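Long-range contact in sulfate permease family protein (Vibrio cholerae, PDB 4DGH), which is the cytoplasmic STAS domain of a SulP-family membrane transporter that probably carries anions such as sulfate: residues F31-I45 and G66-R80. Sequence-based numbering, arbitrary orientation.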
loop_
_atom_site.group_PDB
_atom_site.type_symbol
_atom_site.label_atom_id
_atom_site.label_comp_id
_atom_site.label_asym_id
_atom_site.label_seq_id
_atom_site.Cartn_x
_atom_site.Cartn_y
_atom_site.Cartn_z
ATOM N N PHE A 31 -0.586 10.533 -1.270
ATOM C CA PHE A 31 -1.453 9.764 -2.156
ATOM C C PHE A 31 -0.674 9.489 -3.441
ATOM O O PHE A 31 -1.232 8.987 -4.352
ATOM C CB PHE A 31 -2.732 10.543 -2.460
ATOM C CG PHE A 31 -2.453 11.957 -2.978
ATOM C CD1 PHE A 31 -2.150 12.162 -4.332
ATOM C CD2 PHE A 31 -2.449 13.050 -2.104
ATOM C CE1 PHE A 31 -1.883 13.438 -4.826
ATOM C CE2 PHE A 31 -2.169 14.312 -2.606
ATOM C CZ PHE A 31 -1.859 14.498 -3.952
ATOM N N PHE A 32 0.641 9.765 -3.471
ATOM C CA PHE A 32 1.447 9.679 -4.735
ATOM C C PHE A 32 1.397 8.308 -5.408
ATOM O O PHE A 32 1.226 8.223 -6.618
ATOM C CB PHE A 32 2.956 10.075 -4.536
ATOM C CG PHE A 32 3.167 11.250 -3.609
ATOM C CD1 PHE A 32 2.879 12.551 -4.031
ATOM C CD2 PHE A 32 3.593 11.051 -2.298
ATOM C CE1 PHE A 32 3.016 13.641 -3.162
ATOM C CE2 PHE A 32 3.732 12.138 -1.429
ATOM C CZ PHE A 32 3.434 13.422 -1.842
ATOM N N ALA A 33 1.561 7.242 -4.649
ATOM C CA ALA A 33 1.642 5.917 -5.315
ATOM C C ALA A 33 0.265 5.577 -5.955
ATOM O O ALA A 33 0.197 5.126 -7.104
ATOM C CB ALA A 33 2.111 4.799 -4.350
ATOM N N ALA A 34 -0.811 5.871 -5.225
ATOM C CA ALA A 34 -2.189 5.779 -5.756
ATOM C C ALA A 34 -2.493 6.677 -6.934
ATOM O O ALA A 34 -3.134 6.266 -7.883
ATOM C CB ALA A 34 -3.170 6.096 -4.654
ATOM N N ALA A 35 -2.061 7.918 -6.874
ATOM C CA ALA A 35 -2.220 8.813 -7.996
ATOM C C ALA A 35 -1.589 8.142 -9.220
ATOM O O ALA A 35 -2.165 8.160 -10.280
ATOM C CB ALA A 35 -1.514 10.137 -7.701
ATOM N N GLU A 36 -0.407 7.556 -9.058
ATOM C CA GLU A 36 0.352 7.041 -10.209
ATOM C C GLU A 36 -0.388 5.837 -10.838
ATOM O O GLU A 36 -0.573 5.756 -12.049
ATOM C CB GLU A 36 1.748 6.588 -9.756
ATOM C CG GLU A 36 2.742 6.381 -10.878
ATOM C CD GLU A 36 4.043 5.766 -10.374
ATOM O OE1 GLU A 36 4.475 6.065 -9.222
ATOM O OE2 GLU A 36 4.627 4.960 -11.130
ATOM N N THR A 37 -0.834 4.938 -9.986
ATOM C CA THR A 37 -1.592 3.772 -10.425
ATOM C C THR A 37 -2.883 4.172 -11.146
ATOM O O THR A 37 -3.195 3.664 -12.240
ATOM C CB THR A 37 -1.853 2.884 -9.208
ATOM O OG1 THR A 37 -0.567 2.556 -8.637
ATOM C CG2 THR A 37 -2.586 1.600 -9.633
ATOM N N PHE A 38 -3.594 5.126 -10.571
ATOM C CA PHE A 38 -4.881 5.459 -11.110
ATOM C C PHE A 38 -4.726 6.131 -12.479
ATOM O O PHE A 38 -5.492 5.887 -13.406
ATOM C CB PHE A 38 -5.662 6.362 -10.198
ATOM C CG PHE A 38 -7.092 6.364 -10.541
ATOM C CD1 PHE A 38 -7.784 5.170 -10.602
ATOM C CD2 PHE A 38 -7.740 7.510 -10.926
ATOM C CE1 PHE A 38 -9.131 5.124 -10.970
ATOM C CE2 PHE A 38 -9.102 7.475 -11.246
ATOM C CZ PHE A 38 -9.787 6.265 -11.313
ATOM N N GLU A 39 -3.701 6.965 -12.576
ATOM C CA GLU A 39 -3.342 7.621 -13.790
ATOM C C GLU A 39 -3.003 6.547 -14.844
ATOM O O GLU A 39 -3.462 6.596 -15.979
ATOM C CB GLU A 39 -2.138 8.491 -13.408
ATOM C CG GLU A 39 -1.774 9.558 -14.408
ATOM C CD GLU A 39 -0.672 10.510 -13.891
ATOM O OE1 GLU A 39 -0.509 10.659 -12.652
ATOM O OE2 GLU A 39 0.036 11.107 -14.754
ATOM N N ARG A 40 -2.227 5.530 -14.443
ATOM C CA ARG A 40 -1.912 4.410 -15.331
ATOM C C ARG A 40 -3.139 3.648 -15.778
ATOM O O ARG A 40 -3.305 3.408 -16.929
ATOM C CB ARG A 40 -0.807 3.524 -14.712
ATOM C CG ARG A 40 -0.417 2.267 -15.510
ATOM C CD ARG A 40 0.901 1.613 -15.006
ATOM N NE ARG A 40 0.937 1.364 -13.552
ATOM C CZ ARG A 40 1.655 2.090 -12.677
ATOM N NH1 ARG A 40 2.415 3.114 -13.124
ATOM N NH2 ARG A 40 1.603 1.809 -11.360
ATOM N N VAL A 41 -4.064 3.368 -14.887
ATOM C CA VAL A 41 -5.274 2.642 -15.223
ATOM C C VAL A 41 -6.110 3.450 -16.225
ATOM O O VAL A 41 -6.602 2.914 -17.220
ATOM C CB VAL A 41 -6.153 2.478 -13.968
ATOM C CG1 VAL A 41 -7.533 1.940 -14.373
ATOM C CG2 VAL A 41 -5.511 1.530 -12.960
HETATM N N MSE A 42 -6.267 4.732 -15.944
HETATM C CA MSE A 42 -7.145 5.548 -16.785
HETATM C C MSE A 42 -6.556 5.633 -18.190
HETATM O O MSE A 42 -7.287 5.768 -19.185
HETATM C CB MSE A 42 -7.270 6.947 -16.147
HETATM C CG MSE A 42 -8.412 7.696 -16.806
HETATM SE SE MSE A 42 -10.110 6.885 -16.148
HETATM C CE MSE A 42 -10.720 7.815 -14.529
ATOM N N GLY A 43 -5.243 5.630 -18.268
ATOM C CA GLY A 43 -4.536 5.630 -19.575
ATOM C C GLY A 43 -4.638 4.323 -20.334
ATOM O O GLY A 43 -4.593 4.311 -21.593
ATOM N N SER A 44 -4.770 3.214 -19.613
ATOM C CA SER A 44 -4.691 1.878 -20.270
ATOM C C SER A 44 -6.035 1.265 -20.621
ATOM O O SER A 44 -6.159 0.483 -21.587
ATOM C CB SER A 44 -3.784 0.892 -19.490
ATOM O OG SER A 44 -4.474 0.327 -18.387
ATOM N N ILE A 45 -7.053 1.596 -19.862
ATOM C CA ILE A 45 -8.375 1.069 -20.171
ATOM C C ILE A 45 -8.924 1.640 -21.477
ATOM O O ILE A 45 -8.567 2.747 -21.901
ATOM C CB ILE A 45 -9.408 1.312 -19.062
ATOM C CG1 ILE A 45 -9.580 2.835 -18.869
ATOM C CG2 ILE A 45 -8.996 0.506 -17.825
ATOM C CD1 ILE A 45 -10.645 3.242 -17.844
ATOM N N GLY A 66 2.516 17.407 -3.600
ATOM C CA GLY A 66 1.219 16.783 -3.859
ATOM C C GLY A 66 0.454 17.683 -4.842
ATOM O O GLY A 66 -0.333 17.210 -5.619
ATOM N N ILE A 67 0.644 18.991 -4.786
ATOM C CA ILE A 67 -0.018 19.871 -5.778
ATOM C C ILE A 67 0.384 19.530 -7.194
ATOM O O ILE A 67 -0.466 19.414 -8.079
ATOM C CB ILE A 67 0.294 21.356 -5.498
ATOM C CG1 ILE A 67 -0.568 21.713 -4.274
ATOM C CG2 ILE A 67 -0.040 22.218 -6.743
ATOM C CD1 ILE A 67 -2.081 21.917 -4.546
ATOM N N GLN A 68 1.677 19.333 -7.416
ATOM C CA GLN A 68 2.131 19.047 -8.773
ATOM C C GLN A 68 1.705 17.635 -9.202
ATOM O O GLN A 68 1.405 17.405 -10.364
ATOM C CB GLN A 68 3.639 19.210 -8.879
ATOM C CG GLN A 68 4.024 20.689 -8.868
ATOM C CD GLN A 68 5.519 20.890 -8.669
ATOM O OE1 GLN A 68 6.007 20.816 -7.527
ATOM N NE2 GLN A 68 6.256 21.180 -9.751
ATOM N N THR A 69 1.637 16.713 -8.256
ATOM C CA THR A 69 1.096 15.377 -8.547
ATOM C C THR A 69 -0.367 15.433 -8.929
ATOM O O THR A 69 -0.795 14.775 -9.896
ATOM C CB THR A 69 1.371 14.470 -7.331
ATOM O OG1 THR A 69 2.777 14.452 -7.143
ATOM C CG2 THR A 69 0.948 13.022 -7.561
ATOM N N LEU A 70 -1.169 16.168 -8.139
ATOM C CA LEU A 70 -2.598 16.285 -8.420
ATOM C C LEU A 70 -2.806 16.981 -9.776
ATOM O O LEU A 70 -3.703 16.610 -10.545
ATOM C CB LEU A 70 -3.325 17.041 -7.306
ATOM C CG LEU A 70 -4.775 17.366 -7.464
ATOM C CD1 LEU A 70 -5.607 16.080 -7.601
ATOM C CD2 LEU A 70 -5.358 18.083 -6.266
ATOM N N GLU A 71 -2.035 18.051 -10.028
ATOM C CA GLU A 71 -2.094 18.708 -11.331
ATOM C C GLU A 71 -1.866 17.764 -12.543
ATOM O O GLU A 71 -2.631 17.766 -13.502
ATOM C CB GLU A 71 -1.095 19.884 -11.340
ATOM C CG GLU A 71 -1.018 20.482 -12.731
ATOM C CD GLU A 71 -0.096 21.676 -12.814
ATOM O OE1 GLU A 71 0.808 21.795 -11.922
ATOM O OE2 GLU A 71 -0.268 22.477 -13.791
ATOM N N GLU A 72 -0.799 16.994 -12.500
ATOM C CA GLU A 72 -0.416 16.069 -13.567
ATOM C C GLU A 72 -1.508 15.020 -13.739
ATOM O O GLU A 72 -1.905 14.753 -14.867
ATOM C CB GLU A 72 0.914 15.355 -13.229
ATOM C CG GLU A 72 1.307 14.314 -14.274
ATOM C CD GLU A 72 2.793 13.876 -14.199
ATOM O OE1 GLU A 72 3.331 13.649 -13.069
ATOM O OE2 GLU A 72 3.445 13.734 -15.285
HETATM N N MSE A 73 -2.018 14.469 -12.639
HETATM C CA MSE A 73 -3.133 13.521 -12.725
HETATM C C MSE A 73 -4.356 14.093 -13.422
HETATM O O MSE A 73 -4.952 13.453 -14.277
HETATM C CB MSE A 73 -3.509 13.100 -11.302
HETATM C CG MSE A 73 -4.262 11.784 -11.387
HETATM SE SE MSE A 73 -5.012 11.418 -9.602
HETATM C CE MSE A 73 -5.949 9.722 -9.753
ATOM N N ILE A 74 -4.751 15.292 -13.044
ATOM C CA ILE A 74 -5.917 15.909 -13.666
ATOM C C ILE A 74 -5.674 16.207 -15.125
ATOM O O ILE A 74 -6.594 16.079 -15.976
ATOM C CB ILE A 74 -6.253 17.228 -12.923
ATOM C CG1 ILE A 74 -6.809 16.854 -11.533
ATOM C CG2 ILE A 74 -7.300 17.997 -13.729
ATOM C CD1 ILE A 74 -6.901 18.052 -10.612
ATOM N N GLN A 75 -4.485 16.718 -15.433
ATOM C CA GLN A 75 -4.088 16.922 -16.853
ATOM C C GLN A 75 -4.221 15.639 -17.682
ATOM O O GLN A 75 -4.707 15.667 -18.773
ATOM C CB GLN A 75 -2.675 17.482 -16.960
ATOM C CG GLN A 75 -2.670 18.975 -16.680
ATOM C CD GLN A 75 -1.285 19.558 -16.457
ATOM O OE1 GLN A 75 -0.305 18.835 -16.264
ATOM N NE2 GLN A 75 -1.208 20.894 -16.464
ATOM N N SER A 76 -3.769 14.530 -17.116
ATOM C CA SER A 76 -3.829 13.255 -17.772
ATOM C C SER A 76 -5.281 12.781 -17.982
ATOM O O SER A 76 -5.576 12.197 -19.009
ATOM C CB SER A 76 -2.982 12.207 -17.029
ATOM O OG SER A 76 -3.740 11.629 -15.957
ATOM N N PHE A 77 -6.219 13.114 -17.087
ATOM C CA PHE A 77 -7.642 12.780 -17.336
ATOM C C PHE A 77 -8.260 13.711 -18.385
ATOM O O PHE A 77 -9.042 13.289 -19.228
ATOM C CB PHE A 77 -8.471 12.858 -16.002
ATOM C CG PHE A 77 -7.910 11.983 -14.891
ATOM C CD1 PHE A 77 -7.225 10.794 -15.199
ATOM C CD2 PHE A 77 -8.091 12.309 -13.563
ATOM C CE1 PHE A 77 -6.738 9.945 -14.182
ATOM C CE2 PHE A 77 -7.598 11.493 -12.521
ATOM C CZ PHE A 77 -6.939 10.300 -12.832
ATOM N N HIS A 78 -7.946 14.995 -18.303
ATOM C CA HIS A 78 -8.531 16.007 -19.202
ATOM C C HIS A 78 -8.150 15.672 -20.607
ATOM O O HIS A 78 -8.924 15.955 -21.546
ATOM C CB HIS A 78 -8.002 17.450 -18.934
ATOM C CG HIS A 78 -8.720 18.151 -17.801
ATOM N ND1 HIS A 78 -8.329 19.360 -17.306
ATOM C CD2 HIS A 78 -9.848 17.775 -17.086
ATOM C CE1 HIS A 78 -9.181 19.721 -16.314
ATOM N NE2 HIS A 78 -10.136 18.777 -16.222
ATOM N N LYS A 79 -6.962 15.132 -20.769
ATOM C CA LYS A 79 -6.528 14.932 -22.139
ATOM C C LYS A 79 -7.248 13.730 -22.771
ATOM O O LYS A 79 -7.233 13.608 -24.000
ATOM C CB LYS A 79 -4.996 14.914 -22.280
ATOM C CG LYS A 79 -4.387 13.626 -21.873
ATOM C CD LYS A 79 -2.884 13.737 -21.600
ATOM C CE LYS A 79 -2.377 12.354 -21.242
ATOM N NZ LYS A 79 -0.957 12.338 -20.792
ATOM N N ARG A 80 -7.885 12.849 -21.979
ATOM C CA ARG A 80 -8.788 11.796 -22.544
ATOM C C ARG A 80 -10.293 12.194 -22.663
ATOM O O ARG A 80 -11.143 11.404 -23.077
ATOM C CB ARG A 80 -8.672 10.451 -21.822
ATOM C CG ARG A 80 -7.277 9.792 -21.872
ATOM C CD ARG A 80 -7.293 8.258 -21.850
ATOM N NE ARG A 80 -8.304 7.629 -22.699
ATOM C CZ ARG A 80 -8.585 6.330 -22.704
ATOM N NH1 ARG A 80 -7.884 5.460 -21.921
ATOM N NH2 ARG A 80 -9.555 5.882 -23.523
HETATM O O HOH W 1 -4.428 9.032 -17.113
HETATM O O HOH W 2 0.415 12.569 -11.255
#
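In the STAS domain, helices 32-44 and 64-78 pack side by side, Phe38 and Met42 meeting Phe77 between them; the axes of 32-44 and 66-78 approach to 10.0 Å and run nearly parallel, 9° between their N-to-C directions. Phe77 CE1 lies 3.6 Å from Met42 CB. Phe38 meets the same ring obliquely, planes 80° apart, with CD2 3.5 Å from Phe77 CZ. Phe38, Met42 and Phe77 touch Leu52 of strand 51-55 in the central parallel sheet; that strand links the two helices in sequence, as in a β-α-β succession.

Toward the N-terminal ends, the Phe32 ring presents an edge to Gly66 CA, 3.7 Å from CE1, while Thr69 sends CG2 to Ala35 CB at 3.8 Å and keeps OG1 bonded to Thr65 O. Glu39, with CG anti to its own N and the chain extended, reaches across to helix 64-78, its OE2 3.5 Å from Glu72 CG and its CG against Ser76 OG. One water joins Glu39 OE1 to Thr69 O, another Glu39 O to Ser76 OG. At the far end, in one of two modelled conformers, Arg80 NH1 donates almost straight (177°) to Ile45 O, 2.8 Å away in the guanidinium plane, and bonds weakly to Met42 O.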